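PDB 2IEE: probable ABC transporter extracellular-binding protein YckB, which probably serves as the lipid-anchored extracellular solute-binding component of an ABC transport system, with a substrate that is not established. Local coordinates for residues V24-G29 with D73-A78; S35-D40 with F67-I72; T12-I17 with K59-K64; D180-T185 with A248-K253; I91-D96 with F101-P106. All coordinates share one frame; numbering follows the deposited sequence.

Contact 1 (V24-G29 with D73-A78)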
# COMPACT_ATOMS: atom_id res chain seq x y z
N VAL A 24 -5.58 5.25 19.70
CA VAL A 24 -4.73 4.07 19.57
C VAL A 24 -4.90 3.50 18.17
O VAL A 24 -6.02 3.18 17.76
CB VAL A 24 -5.12 3.01 20.62
CG1 VAL A 24 -4.14 1.85 20.58
CG2 VAL A 24 -5.14 3.63 22.00
N VAL A 25 -3.80 3.36 17.44
CA VAL A 25 -3.88 2.86 16.08
C VAL A 25 -2.92 1.71 15.81
O VAL A 25 -1.72 1.79 16.10
CB VAL A 25 -3.59 3.98 15.05
CG1 VAL A 25 -3.87 3.49 13.64
CG2 VAL A 25 -4.44 5.21 15.37
N ALA A 26 -3.45 0.63 15.25
CA ALA A 26 -2.64 -0.53 14.92
C ALA A 26 -2.06 -0.38 13.53
O ALA A 26 -2.71 0.14 12.62
CB ALA A 26 -3.48 -1.80 15.00
N THR A 27 -0.82 -0.84 13.38
CA THR A 27 -0.12 -0.80 12.11
C THR A 27 1.01 -1.82 12.23
O THR A 27 1.39 -2.20 13.34
CB THR A 27 0.46 0.60 11.82
OG1 THR A 27 0.95 0.65 10.48
CG2 THR A 27 1.60 0.92 12.78
N SER A 28 1.53 -2.28 11.09
CA SER A 28 2.57 -3.29 11.11
C SER A 28 4.00 -2.77 11.21
O SER A 28 4.81 -3.30 11.97
CB SER A 28 2.45 -4.18 9.88
OG SER A 28 2.70 -3.45 8.69
N GLY A 29 4.31 -1.73 10.45
CA GLY A 29 5.66 -1.20 10.48
C GLY A 29 6.56 -2.05 9.60
O GLY A 29 7.79 -1.96 9.68
N ASP A 73 -2.64 -10.04 10.97
CA ASP A 73 -3.58 -10.99 11.54
C ASP A 73 -4.01 -10.56 12.94
O ASP A 73 -3.19 -10.18 13.77
CB ASP A 73 -2.94 -12.38 11.61
CG ASP A 73 -3.86 -13.42 12.22
OD1 ASP A 73 -4.99 -13.59 11.70
OD2 ASP A 73 -3.46 -14.06 13.22
N GLY A 74 -5.32 -10.62 13.19
CA GLY A 74 -5.84 -10.23 14.49
C GLY A 74 -5.97 -8.73 14.66
O GLY A 74 -6.49 -8.25 15.66
N MSE A 75 -5.49 -7.99 13.66
CA MSE A 75 -5.55 -6.54 13.70
C MSE A 75 -7.01 -6.09 13.66
O MSE A 75 -7.45 -5.30 14.49
CB MSE A 75 -4.79 -5.96 12.51
CG MSE A 75 -4.48 -4.48 12.60
SE MSE A 75 -3.31 -3.90 11.16
CE MSE A 75 -1.60 -4.39 11.93
N LEU A 76 -7.76 -6.62 12.70
CA LEU A 76 -9.17 -6.27 12.56
C LEU A 76 -9.93 -6.72 13.80
O LEU A 76 -10.90 -6.07 14.20
CB LEU A 76 -9.75 -6.95 11.32
CG LEU A 76 -9.17 -6.55 9.97
CD1 LEU A 76 -9.61 -7.54 8.91
CD2 LEU A 76 -9.62 -5.15 9.61
N THR A 77 -9.49 -7.82 14.40
CA THR A 77 -10.13 -8.34 15.60
C THR A 77 -9.90 -7.38 16.76
O THR A 77 -10.75 -7.23 17.64
CB THR A 77 -9.56 -9.73 15.99
OG1 THR A 77 -9.90 -10.68 14.98
CG2 THR A 77 -10.13 -10.19 17.32
N ALA A 78 -8.75 -6.73 16.76
CA ALA A 78 -8.40 -5.78 17.80
C ALA A 78 -9.31 -4.57 17.68
O ALA A 78 -9.62 -3.91 18.68
CB ALA A 78 -6.95 -5.38 17.67

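Contact 2 (S35-D40 with F67-I72)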
# COMPACT_ATOMS: atom_id res chain seq x y z
N SER A 35 4.32 2.26 6.09
CA SER A 35 4.38 2.00 7.52
C SER A 35 5.64 1.19 7.78
O SER A 35 5.67 -0.02 7.57
CB SER A 35 3.15 1.21 7.98
OG SER A 35 3.24 0.90 9.36
N TYR A 36 6.70 1.87 8.22
CA TYR A 36 7.97 1.20 8.48
C TYR A 36 8.78 2.02 9.47
O TYR A 36 8.34 3.07 9.92
CB TYR A 36 8.77 1.05 7.17
CG TYR A 36 9.21 2.37 6.59
CD1 TYR A 36 8.30 3.22 5.95
CD2 TYR A 36 10.53 2.80 6.72
CE1 TYR A 36 8.70 4.45 5.45
CE2 TYR A 36 10.94 4.03 6.23
CZ TYR A 36 10.02 4.86 5.60
OH TYR A 36 10.43 6.08 5.13
N HIS A 37 9.98 1.54 9.80
CA HIS A 37 10.83 2.26 10.73
C HIS A 37 12.00 2.91 10.00
O HIS A 37 12.65 2.29 9.15
CB HIS A 37 11.36 1.31 11.81
CG HIS A 37 10.30 0.64 12.62
ND1 HIS A 37 9.75 -0.57 12.26
CD2 HIS A 37 9.66 1.02 13.75
CE1 HIS A 37 8.82 -0.91 13.15
NE2 HIS A 37 8.75 0.04 14.06
N ASP A 38 12.26 4.17 10.34
CA ASP A 38 13.34 4.95 9.73
C ASP A 38 14.70 4.56 10.30
O ASP A 38 15.24 5.23 11.18
CB ASP A 38 13.07 6.44 9.96
CG ASP A 38 14.13 7.32 9.34
OD1 ASP A 38 14.74 6.90 8.33
OD2 ASP A 38 14.36 8.44 9.85
N THR A 39 15.25 3.46 9.78
CA THR A 39 16.55 2.97 10.23
C THR A 39 17.72 3.69 9.59
O THR A 39 18.83 3.65 10.12
CB THR A 39 16.70 1.46 9.96
OG1 THR A 39 16.44 1.19 8.58
CG2 THR A 39 15.72 0.66 10.82
N ASP A 40 17.49 4.34 8.46
CA ASP A 40 18.56 5.07 7.77
C ASP A 40 19.10 6.22 8.62
O ASP A 40 20.29 6.52 8.58
CB ASP A 40 18.08 5.64 6.43
CG ASP A 40 17.70 4.56 5.43
OD1 ASP A 40 18.42 3.53 5.36
OD2 ASP A 40 16.71 4.75 4.70
N PHE A 67 0.62 4.37 18.37
CA PHE A 67 0.73 3.30 17.39
C PHE A 67 1.10 1.97 18.02
O PHE A 67 2.13 1.83 18.66
CB PHE A 67 1.76 3.67 16.32
CG PHE A 67 1.27 4.68 15.33
CD1 PHE A 67 0.30 4.34 14.39
CD2 PHE A 67 1.78 5.98 15.32
CE1 PHE A 67 -0.17 5.28 13.47
CE2 PHE A 67 1.32 6.93 14.40
CZ PHE A 67 0.35 6.57 13.47
N LYS A 68 0.22 0.98 17.83
CA LYS A 68 0.46 -0.36 18.35
C LYS A 68 0.87 -1.22 17.18
O LYS A 68 0.08 -1.48 16.27
CB LYS A 68 -0.82 -0.92 18.99
CG LYS A 68 -1.23 -0.23 20.29
CD LYS A 68 -0.15 -0.36 21.36
CE LYS A 68 -0.58 0.29 22.66
NZ LYS A 68 0.49 0.27 23.69
N GLU A 69 2.12 -1.67 17.20
CA GLU A 69 2.65 -2.50 16.13
C GLU A 69 2.28 -3.96 16.34
O GLU A 69 2.50 -4.51 17.42
CB GLU A 69 4.16 -2.34 16.07
CG GLU A 69 4.59 -0.92 15.73
CD GLU A 69 6.09 -0.75 15.76
OE1 GLU A 69 6.80 -1.65 15.25
OE2 GLU A 69 6.57 0.28 16.27
N MSE A 70 1.73 -4.57 15.30
CA MSE A 70 1.32 -5.97 15.34
C MSE A 70 1.13 -6.51 13.92
O MSE A 70 1.04 -5.73 12.96
CB MSE A 70 -0.00 -6.10 16.11
CG MSE A 70 -1.15 -5.31 15.50
SE MSE A 70 -2.83 -5.49 16.43
CE MSE A 70 -2.51 -4.21 17.85
N GLY A 71 1.06 -7.83 13.79
CA GLY A 71 0.87 -8.42 12.48
C GLY A 71 -0.50 -8.08 11.93
O GLY A 71 -1.40 -7.69 12.68
N ILE A 72 -0.67 -8.23 10.62
CA ILE A 72 -1.95 -7.93 9.98
C ILE A 72 -3.04 -8.83 10.57
O ILE A 72 -4.20 -8.44 10.67
CB ILE A 72 -1.88 -8.14 8.45
CG1 ILE A 72 -3.19 -7.70 7.80
CG2 ILE A 72 -1.60 -9.60 8.14
CD1 ILE A 72 -3.45 -6.20 7.87

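Contact 3 (T12-I17 with K59-K64)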
# COMPACT_ATOMS: atom_id res chain seq x y z
N THR A 12 -14.07 2.73 23.95
CA THR A 12 -14.71 2.91 22.61
C THR A 12 -15.42 4.26 22.52
O THR A 12 -15.91 4.78 23.51
CB THR A 12 -15.74 1.80 22.34
OG1 THR A 12 -16.51 2.12 21.17
CG2 THR A 12 -16.68 1.65 23.53
N GLY A 13 -15.45 4.84 21.32
CA GLY A 13 -16.13 6.11 21.13
C GLY A 13 -15.27 7.33 20.93
O GLY A 13 -14.18 7.44 21.49
N TRP A 14 -15.77 8.26 20.13
CA TRP A 14 -15.07 9.51 19.84
C TRP A 14 -14.92 10.42 21.05
O TRP A 14 -13.90 11.08 21.21
CB TRP A 14 -15.78 10.27 18.72
CG TRP A 14 -15.40 11.72 18.67
CD1 TRP A 14 -16.14 12.78 19.09
CD2 TRP A 14 -14.15 12.25 18.21
NE1 TRP A 14 -15.42 13.95 18.93
CE2 TRP A 14 -14.20 13.65 18.40
CE3 TRP A 14 -12.98 11.68 17.68
CZ2 TRP A 14 -13.13 14.49 18.06
CZ3 TRP A 14 -11.92 12.52 17.34
CH2 TRP A 14 -12.00 13.91 17.53
N GLU A 15 -15.95 10.48 21.90
CA GLU A 15 -15.89 11.33 23.08
C GLU A 15 -14.86 10.75 24.05
O GLU A 15 -14.24 11.48 24.82
CB GLU A 15 -17.26 11.43 23.77
CG GLU A 15 -18.38 12.13 22.97
CD GLU A 15 -18.05 13.57 22.59
OE1 GLU A 15 -17.27 14.22 23.31
OE2 GLU A 15 -18.60 14.05 21.57
N GLN A 16 -14.69 9.43 24.01
CA GLN A 16 -13.73 8.76 24.87
C GLN A 16 -12.31 9.05 24.39
O GLN A 16 -11.40 9.27 25.20
CB GLN A 16 -13.98 7.25 24.86
CG GLN A 16 -13.16 6.47 25.89
CD GLN A 16 -13.35 4.96 25.77
OE1 GLN A 16 -14.47 4.45 25.86
NE2 GLN A 16 -12.25 4.25 25.56
N ILE A 17 -12.12 9.07 23.08
CA ILE A 17 -10.82 9.36 22.47
C ILE A 17 -10.49 10.82 22.74
O ILE A 17 -9.37 11.16 23.13
CB ILE A 17 -10.84 9.17 20.94
CG1 ILE A 17 -11.38 7.79 20.58
CG2 ILE A 17 -9.43 9.35 20.38
CD1 ILE A 17 -10.69 6.66 21.29
N LYS A 59 -3.60 14.97 14.74
CA LYS A 59 -3.13 16.26 15.23
C LYS A 59 -4.17 17.33 14.91
O LYS A 59 -4.45 18.18 15.74
CB LYS A 59 -1.78 16.62 14.60
CG LYS A 59 -1.15 17.87 15.20
CD LYS A 59 0.12 18.28 14.48
CE LYS A 59 0.74 19.50 15.14
NZ LYS A 59 2.00 19.94 14.47
N ARG A 60 -4.73 17.27 13.70
CA ARG A 60 -5.75 18.24 13.30
C ARG A 60 -6.91 18.19 14.29
O ARG A 60 -7.61 19.19 14.47
CB ARG A 60 -6.28 17.92 11.89
CG ARG A 60 -5.26 18.04 10.76
CD ARG A 60 -4.73 19.46 10.61
NE ARG A 60 -3.63 19.54 9.65
CZ ARG A 60 -3.77 19.70 8.34
NH1 ARG A 60 -4.99 19.81 7.81
NH2 ARG A 60 -2.70 19.75 7.55
N LEU A 61 -7.10 17.03 14.91
CA LEU A 61 -8.17 16.82 15.87
C LEU A 61 -7.71 16.96 17.32
O LEU A 61 -8.36 16.44 18.23
CB LEU A 61 -8.79 15.44 15.65
CG LEU A 61 -9.40 15.22 14.26
CD1 LEU A 61 -9.70 13.75 14.03
CD2 LEU A 61 -10.67 16.05 14.13
N GLY A 62 -6.60 17.65 17.53
CA GLY A 62 -6.07 17.85 18.87
C GLY A 62 -5.73 16.56 19.59
O GLY A 62 -5.79 16.49 20.81
N LEU A 63 -5.36 15.52 18.83
CA LEU A 63 -5.04 14.24 19.44
C LEU A 63 -3.62 13.76 19.18
O LEU A 63 -2.99 14.13 18.19
CB LEU A 63 -6.00 13.16 18.93
CG LEU A 63 -7.51 13.37 19.01
CD1 LEU A 63 -8.20 12.22 18.27
CD2 LEU A 63 -7.96 13.44 20.46
N LYS A 64 -3.14 12.93 20.09
CA LYS A 64 -1.82 12.32 20.00
C LYS A 64 -2.13 10.92 19.50
O LYS A 64 -3.24 10.41 19.71
CB LYS A 64 -1.18 12.27 21.38
CG LYS A 64 0.14 11.53 21.47
CD LYS A 64 0.68 11.59 22.90
CE LYS A 64 1.99 10.83 23.06
NZ LYS A 64 2.53 10.96 24.45

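Contact 4 (D180-T185 with A248-K253)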
# COMPACT_ATOMS: atom_id res chain seq x y z
N ASP A 180 2.50 -3.83 -6.83
CA ASP A 180 1.77 -2.56 -6.81
C ASP A 180 2.50 -1.53 -7.69
O ASP A 180 3.73 -1.46 -7.68
CB ASP A 180 1.69 -2.05 -5.37
CG ASP A 180 1.15 -0.64 -5.28
OD1 ASP A 180 -0.09 -0.47 -5.38
OD2 ASP A 180 1.96 0.29 -5.12
N TYR A 181 1.75 -0.72 -8.43
CA TYR A 181 2.34 0.28 -9.30
C TYR A 181 3.34 1.19 -8.61
O TYR A 181 4.50 1.29 -9.02
CB TYR A 181 1.25 1.15 -9.92
CG TYR A 181 1.79 2.35 -10.66
CD1 TYR A 181 2.65 2.20 -11.74
CD2 TYR A 181 1.41 3.64 -10.29
CE1 TYR A 181 3.12 3.32 -12.45
CE2 TYR A 181 1.87 4.75 -10.99
CZ TYR A 181 2.72 4.58 -12.06
OH TYR A 181 3.16 5.69 -12.75
N TYR A 182 2.89 1.87 -7.57
CA TYR A 182 3.76 2.78 -6.85
C TYR A 182 5.02 2.13 -6.29
O TYR A 182 6.09 2.74 -6.35
CB TYR A 182 2.96 3.49 -5.76
CG TYR A 182 1.99 4.48 -6.36
CD1 TYR A 182 2.46 5.57 -7.09
CD2 TYR A 182 0.61 4.31 -6.23
CE1 TYR A 182 1.57 6.47 -7.70
CE2 TYR A 182 -0.28 5.20 -6.83
CZ TYR A 182 0.21 6.28 -7.56
OH TYR A 182 -0.67 7.15 -8.17
N LEU A 183 4.91 0.91 -5.76
CA LEU A 183 6.09 0.24 -5.23
C LEU A 183 7.08 -0.01 -6.35
O LEU A 183 8.29 0.03 -6.14
CB LEU A 183 5.73 -1.11 -4.62
CG LEU A 183 4.84 -1.08 -3.38
CD1 LEU A 183 4.65 -2.52 -2.89
CD2 LEU A 183 5.48 -0.22 -2.30
N GLN A 184 6.56 -0.26 -7.55
CA GLN A 184 7.43 -0.52 -8.69
C GLN A 184 8.06 0.76 -9.24
O GLN A 184 9.17 0.71 -9.77
CB GLN A 184 6.68 -1.28 -9.79
CG GLN A 184 6.11 -2.62 -9.29
CD GLN A 184 5.91 -3.65 -10.39
OE1 GLN A 184 5.24 -3.41 -11.39
NE2 GLN A 184 6.49 -4.83 -10.20
N THR A 185 7.39 1.91 -9.11
CA THR A 185 7.97 3.15 -9.60
C THR A 185 9.19 3.47 -8.74
O THR A 185 10.17 4.06 -9.20
CB THR A 185 7.01 4.35 -9.49
OG1 THR A 185 6.73 4.61 -8.11
CG2 THR A 185 5.72 4.06 -10.24
N ALA A 248 5.44 11.26 -6.45
CA ALA A 248 4.16 10.83 -6.98
C ALA A 248 3.09 11.16 -5.94
O ALA A 248 3.39 11.25 -4.75
CB ALA A 248 4.18 9.34 -7.25
N ASP A 249 1.85 11.35 -6.39
CA ASP A 249 0.75 11.68 -5.47
C ASP A 249 -0.28 10.55 -5.50
O ASP A 249 -1.18 10.53 -6.34
CB ASP A 249 0.09 13.00 -5.86
CG ASP A 249 -1.06 13.37 -4.95
OD1 ASP A 249 -1.26 12.67 -3.93
OD2 ASP A 249 -1.77 14.35 -5.24
N VAL A 250 -0.14 9.62 -4.56
CA VAL A 250 -1.03 8.47 -4.50
C VAL A 250 -2.41 8.74 -3.89
O VAL A 250 -3.26 7.85 -3.87
CB VAL A 250 -0.37 7.32 -3.70
CG1 VAL A 250 1.03 7.09 -4.20
CG2 VAL A 250 -0.37 7.65 -2.21
N SER A 251 -2.64 9.96 -3.41
CA SER A 251 -3.91 10.29 -2.78
C SER A 251 -5.05 10.58 -3.75
O SER A 251 -6.20 10.74 -3.34
CB SER A 251 -3.75 11.49 -1.83
OG SER A 251 -3.53 12.69 -2.55
N LYS A 252 -4.74 10.65 -5.04
CA LYS A 252 -5.75 10.91 -6.05
C LYS A 252 -5.81 9.75 -7.04
O LYS A 252 -4.78 9.22 -7.44
CB LYS A 252 -5.45 12.21 -6.78
CG LYS A 252 -5.54 13.43 -5.86
CD LYS A 252 -5.14 14.71 -6.57
CE LYS A 252 -5.16 15.88 -5.61
NZ LYS A 252 -4.73 17.13 -6.29
N LYS A 253 -7.02 9.37 -7.43
CA LYS A 253 -7.21 8.27 -8.37
C LYS A 253 -6.65 8.56 -9.75
O LYS A 253 -6.83 9.65 -10.29
CB LYS A 253 -8.70 7.94 -8.49
CG LYS A 253 -8.99 6.70 -9.33
CD LYS A 253 -10.48 6.63 -9.66
CE LYS A 253 -10.87 5.28 -10.23
NZ LYS A 253 -10.75 4.22 -9.20
O HOH W 1 -3.05 7.14 -7.42

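Contact 5 (I91-D96 with F101-P106)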
# COMPACT_ATOMS: atom_id res chain seq x y z
N ILE A 91 -4.85 -1.36 4.19
CA ILE A 91 -6.01 -2.23 4.05
C ILE A 91 -6.97 -1.74 2.97
O ILE A 91 -7.46 -0.61 3.03
CB ILE A 91 -6.74 -2.35 5.39
CG1 ILE A 91 -5.75 -2.79 6.47
CG2 ILE A 91 -7.88 -3.34 5.27
CD1 ILE A 91 -6.31 -2.78 7.87
N ASP A 92 -7.23 -2.59 1.98
CA ASP A 92 -8.11 -2.22 0.89
C ASP A 92 -9.56 -2.06 1.33
O ASP A 92 -10.03 -2.72 2.26
CB ASP A 92 -8.07 -3.26 -0.24
CG ASP A 92 -6.67 -3.48 -0.80
OD1 ASP A 92 -5.91 -2.50 -0.92
OD2 ASP A 92 -6.35 -4.64 -1.13
N VAL A 93 -10.25 -1.14 0.67
CA VAL A 93 -11.65 -0.92 0.95
C VAL A 93 -12.34 -1.95 0.06
O VAL A 93 -12.10 -1.99 -1.14
CB VAL A 93 -12.11 0.48 0.51
CG1 VAL A 93 -13.60 0.65 0.79
CG2 VAL A 93 -11.31 1.55 1.22
N THR A 94 -13.16 -2.81 0.66
CA THR A 94 -13.90 -3.81 -0.10
C THR A 94 -15.32 -3.83 0.43
O THR A 94 -15.56 -3.48 1.59
CB THR A 94 -13.31 -5.23 0.05
OG1 THR A 94 -13.55 -5.70 1.39
CG2 THR A 94 -11.81 -5.22 -0.23
N LYS A 95 -16.27 -4.23 -0.41
CA LYS A 95 -17.66 -4.28 0.01
C LYS A 95 -17.84 -5.21 1.19
O LYS A 95 -18.59 -4.90 2.12
CB LYS A 95 -18.56 -4.72 -1.15
CG LYS A 95 -19.06 -3.56 -1.99
CD LYS A 95 -20.05 -4.02 -3.04
CE LYS A 95 -20.86 -2.85 -3.56
NZ LYS A 95 -21.67 -2.26 -2.45
N ASP A 96 -17.15 -6.34 1.17
CA ASP A 96 -17.23 -7.30 2.25
C ASP A 96 -16.83 -6.67 3.58
O ASP A 96 -17.54 -6.78 4.58
CB ASP A 96 -16.33 -8.50 1.96
CG ASP A 96 -16.24 -9.47 3.13
OD1 ASP A 96 -17.29 -10.01 3.53
OD2 ASP A 96 -15.12 -9.67 3.64
N PHE A 101 -16.95 -3.16 9.05
CA PHE A 101 -16.23 -2.04 9.64
C PHE A 101 -16.59 -0.69 9.04
O PHE A 101 -17.33 -0.60 8.06
CB PHE A 101 -14.72 -2.23 9.45
CG PHE A 101 -14.18 -3.47 10.08
CD1 PHE A 101 -13.96 -3.52 11.45
CD2 PHE A 101 -13.88 -4.59 9.31
CE1 PHE A 101 -13.44 -4.67 12.05
CE2 PHE A 101 -13.36 -5.74 9.89
CZ PHE A 101 -13.14 -5.78 11.27
N ALA A 102 -16.06 0.37 9.64
CA ALA A 102 -16.28 1.72 9.15
C ALA A 102 -14.94 2.23 8.62
O ALA A 102 -13.96 2.30 9.36
CB ALA A 102 -16.77 2.61 10.27
N PHE A 103 -14.91 2.57 7.34
CA PHE A 103 -13.69 3.08 6.72
C PHE A 103 -13.74 4.60 6.64
O PHE A 103 -14.81 5.20 6.60
CB PHE A 103 -13.56 2.55 5.29
CG PHE A 103 -13.04 1.15 5.20
CD1 PHE A 103 -11.68 0.89 5.30
CD2 PHE A 103 -13.91 0.10 4.95
CE1 PHE A 103 -11.19 -0.40 5.14
CE2 PHE A 103 -13.44 -1.20 4.78
CZ PHE A 103 -12.07 -1.45 4.88
N SER A 104 -12.56 5.21 6.61
CA SER A 104 -12.48 6.65 6.45
C SER A 104 -12.51 6.80 4.94
O SER A 104 -12.53 5.80 4.22
CB SER A 104 -11.14 7.17 6.97
OG SER A 104 -10.06 6.67 6.20
N THR A 105 -12.53 8.03 4.45
CA THR A 105 -12.49 8.23 3.01
C THR A 105 -11.10 7.69 2.65
O THR A 105 -10.21 7.66 3.49
CB THR A 105 -12.59 9.72 2.64
OG1 THR A 105 -11.74 10.49 3.50
CG2 THR A 105 -14.03 10.21 2.79
N PRO A 106 -10.91 7.23 1.41
CA PRO A 106 -9.61 6.69 1.02
C PRO A 106 -8.52 7.76 0.91
O PRO A 106 -8.80 8.91 0.59
CB PRO A 106 -9.88 6.03 -0.33
CG PRO A 106 -11.40 5.84 -0.36
CD PRO A 106 -11.89 7.08 0.32

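Contact 1 (V24-G29 with D73-A78)
Ala26 on strand 22-27 and Met75 at the start of helix 75-81 are the closest backbone pair, with Ala26 CA 6.8 Å from Met75 CA. No hydrogen bond joins the two segments. Side chains do the work. The CB of Ala26 points at the helix and that of Met75 points back at the strand. Ala26 CB lies 3.7 Å from Met75 CG.

Met75 is a selenomethionine, and its long chain reaches further along the strand. CG stands opposite the backbone N (chi1 -166°), and the chain stays extended through chi2. It then bends at chi3 (-84°). The bend lays the terminal methyl against the main chain beyond Ala26. Met75 CE is 3.7 Å from Thr27 C and 3.9 Å from Ser28 N, so it touches the peptide link between these two residues.

Strand 22-27 is the middle strand of a parallel sheet with order 64-69, 22-27, 86-87. Helix 75-81 connects the two outer strands and passes over the middle one, a beta-alpha-beta crossover. This is the alpha/beta lobe expected of a family 3 solute-binding protein. Ala26 sits on the face under the helix. The CB of Thr27 points away from it, and Thr27 OG1 bonds to Ser35 OG and Ala88 O. Ser28 OG bonds to Asn89 ND2.

Gly74 is the N-cap of the helix, and Ala78 N bonds back to Gly74 O at 2.9 Å. Met70 and Asn89 also pack on the side chain of Met75.

Contact 2 (S35-D40 with F67-I72)
His37 and Glu69 form a His-carboxylate hydrogen bond at the surface. It ties the hairpin of strands 36-38 and 45-47 to the end of strand 64-69, an outer strand of the parallel sheet. The two side chains come from opposite directions. Glu69 CG lies beside its backbone N and the chain is extended beyond CG, which carries the carboxylate out to the ring.

The carboxylate meets the imidazole at its edge, with Glu69 CD in the ring plane. The two flat groups are twisted by 43° rather than coplanar. The main bond runs from His37 NE2 to Glu69 OE2 at 3.1 Å and is nearly straight, with an N-H...O angle of 168°. Glu69 OE2 lies close to the ring plane and is approached on its syn side, though 34° out of the carboxylate plane. The negative carboxylate would probably help to hold a proton on the ring.

Leu46 of strand 45-47 touches both side chains, so the polar pair rests on an apolar neighbour. Glu69 OE2 lies almost in line with the N-H. Glu69 OE1 lies off toward His37 CE1, 2.8 Å from His37 NE2, and its bond is weak.

Contact 3 (T12-I17 with K59-K64)
Leu63 CD1 fits between two side chains of helix 14-20. It is 3.8 Å from Ile17 CG2 and 3.8 Å from Trp14 CZ3. Its other methyl, Leu63 CD2, comes 3.8 Å from the carbonyl Ile17 O. Ile17 and Leu63 cross at about a right angle and meet through the methyls CG2 and CD1.

Trp14 uses the far end of its indole. Its CG is opposite the backbone N (chi1 162°), which swings the six-membered ring out toward segment 59-64. Leu61 CB meets the edge of that ring, 4.0 Å from Trp14 CH2. Leu61 CD1 is a little further off. No hydrogen bond crosses the contact, and the side-chain contacts are apolar.

Helix 218-234 lies in the next shell. Its Ala219 and Lys223 touch Trp14, and its Met224 touches Leu61. Ile23 of strand 22-27 packs on Ile17.

Backbone geometry places both sides. Gly13, the N-cap, starts the helix that carries Trp14 and Ile17, with Ile17 N bonded to Gly13 O. At the other segment, Gly62 N bonds to Lys59 O at 2.8 Å, and Leu63 N bonds to Ala58 O. Gly62, with its positive phi, is the C-prime residue of this Schellman motif, which ends helix 49-60 and turns the chain into strand 64-69.

Contact 4 (D180-T185 with A248-K253)
Tyr182, in the first turn of helix 181-190, presses its ring against Val250. The methyl Val250 CG1 sits over the centre of one face, a CH-pi contact. Val250 CB is 3.8 Å from Tyr182 CE2. With Val250 CG1 beside its own backbone N (chi1 -49°), this branch is the one turned onto the ring. Ala248 CB adds a second apolar touch, 3.9 Å from Tyr182 CE1, and comes in obliquely. The opposite face of the ring is covered by the neighbouring Tyr181, whose CD2 lies over its centre. The Tyr182 ring is therefore sandwiched.

The contact joins the start of helix 181-190 to the C-terminal tail after helix 236-244. Both are tied to strand 108-116: Tyr181 bonds to Tyr111 and Val250 to Tyr109, backbone to backbone. The helix start is capped. Asp180 OD2 accepts from Leu183 N at 3.1 Å. The tail forms a type I turn from Asp249 to Lys252. Within it Asp249 OD1 makes an Asx turn with Ser251 N and also takes Ser251 OG at 2.7 Å on its syn lone pair. Asp249 OD2 bonds to Thr238 OG1.

The phenol end is looser. No direct hydrogen bond joins it to the tail, and Tyr182 OH is 3.9 Å from Asp249 O. A water bridges instead. It lies in the ring plane at the edge and accepts from Tyr182 OH at 2.5 Å. The same water donates to Lys252 O at 2.7 Å.

Contact 5 (I91-D96 with F101-P106)
Phe103 lays its ring against the backbone of Ile91 to Thr94. Its CB points at that segment from strand 101-103, and CG stands beside the backbone N (chi1 -79°). The Phe103 and Val93 side chains run alongside each other, pointing opposite ways. Phe103 CD1 is 4.1 Å from Val93 CG2. Next, Phe103 CE1 lies 3.9 Å from Asp92 O and 4.4 Å from Ile91 CG2. At the tip, Phe103 CZ is 3.6 Å from Asp92 O and 4.0 Å from Val93 CA. On the return side Phe103 CE2 comes 4.4 Å from Thr94 N.

Val93 CA sits over one ring face, offset toward the rim. It is 4.3 Å from the centroid and 21° off the normal, which makes this a CH-pi contact with the backbone.

Segment 91-96 and strand 101-103 are both joined to strand 197-214 by backbone bonds, through Val93 with Lys208 and Ala102 with Met213. Val212 of that strand touches Ile91 and Phe103. The phenyl ring cannot hydrogen-bond Asp92 O; that oxygen accepts from Arg97 NH1. The contact between the segments thus rests on dispersion and CH-pi packing.

Contacts 1 and 2 share the parallel sheet through strands 22-27 and 64-69, and their centres are 11 Å apart. Val25 O and Lys68 N, 2.7 Å apart, make a probable hydrogen bond between these neighbouring strands. Contact 5 touches contact 1, with Leu76 CB 3.6 Å from Phe101 CZ. Contact 3 lies 18 Å from contact 1, centre to centre; helix 14-20 and the end of helix 49-60 precede the same two strands. Contact 4 touches none of the others. Its centre is 29 Å from that of contact 3, and its nearest atoms are about 5 Å from those of contact 5. No ligand defines a site here. In this family the solute generally binds in the cleft between two lobes.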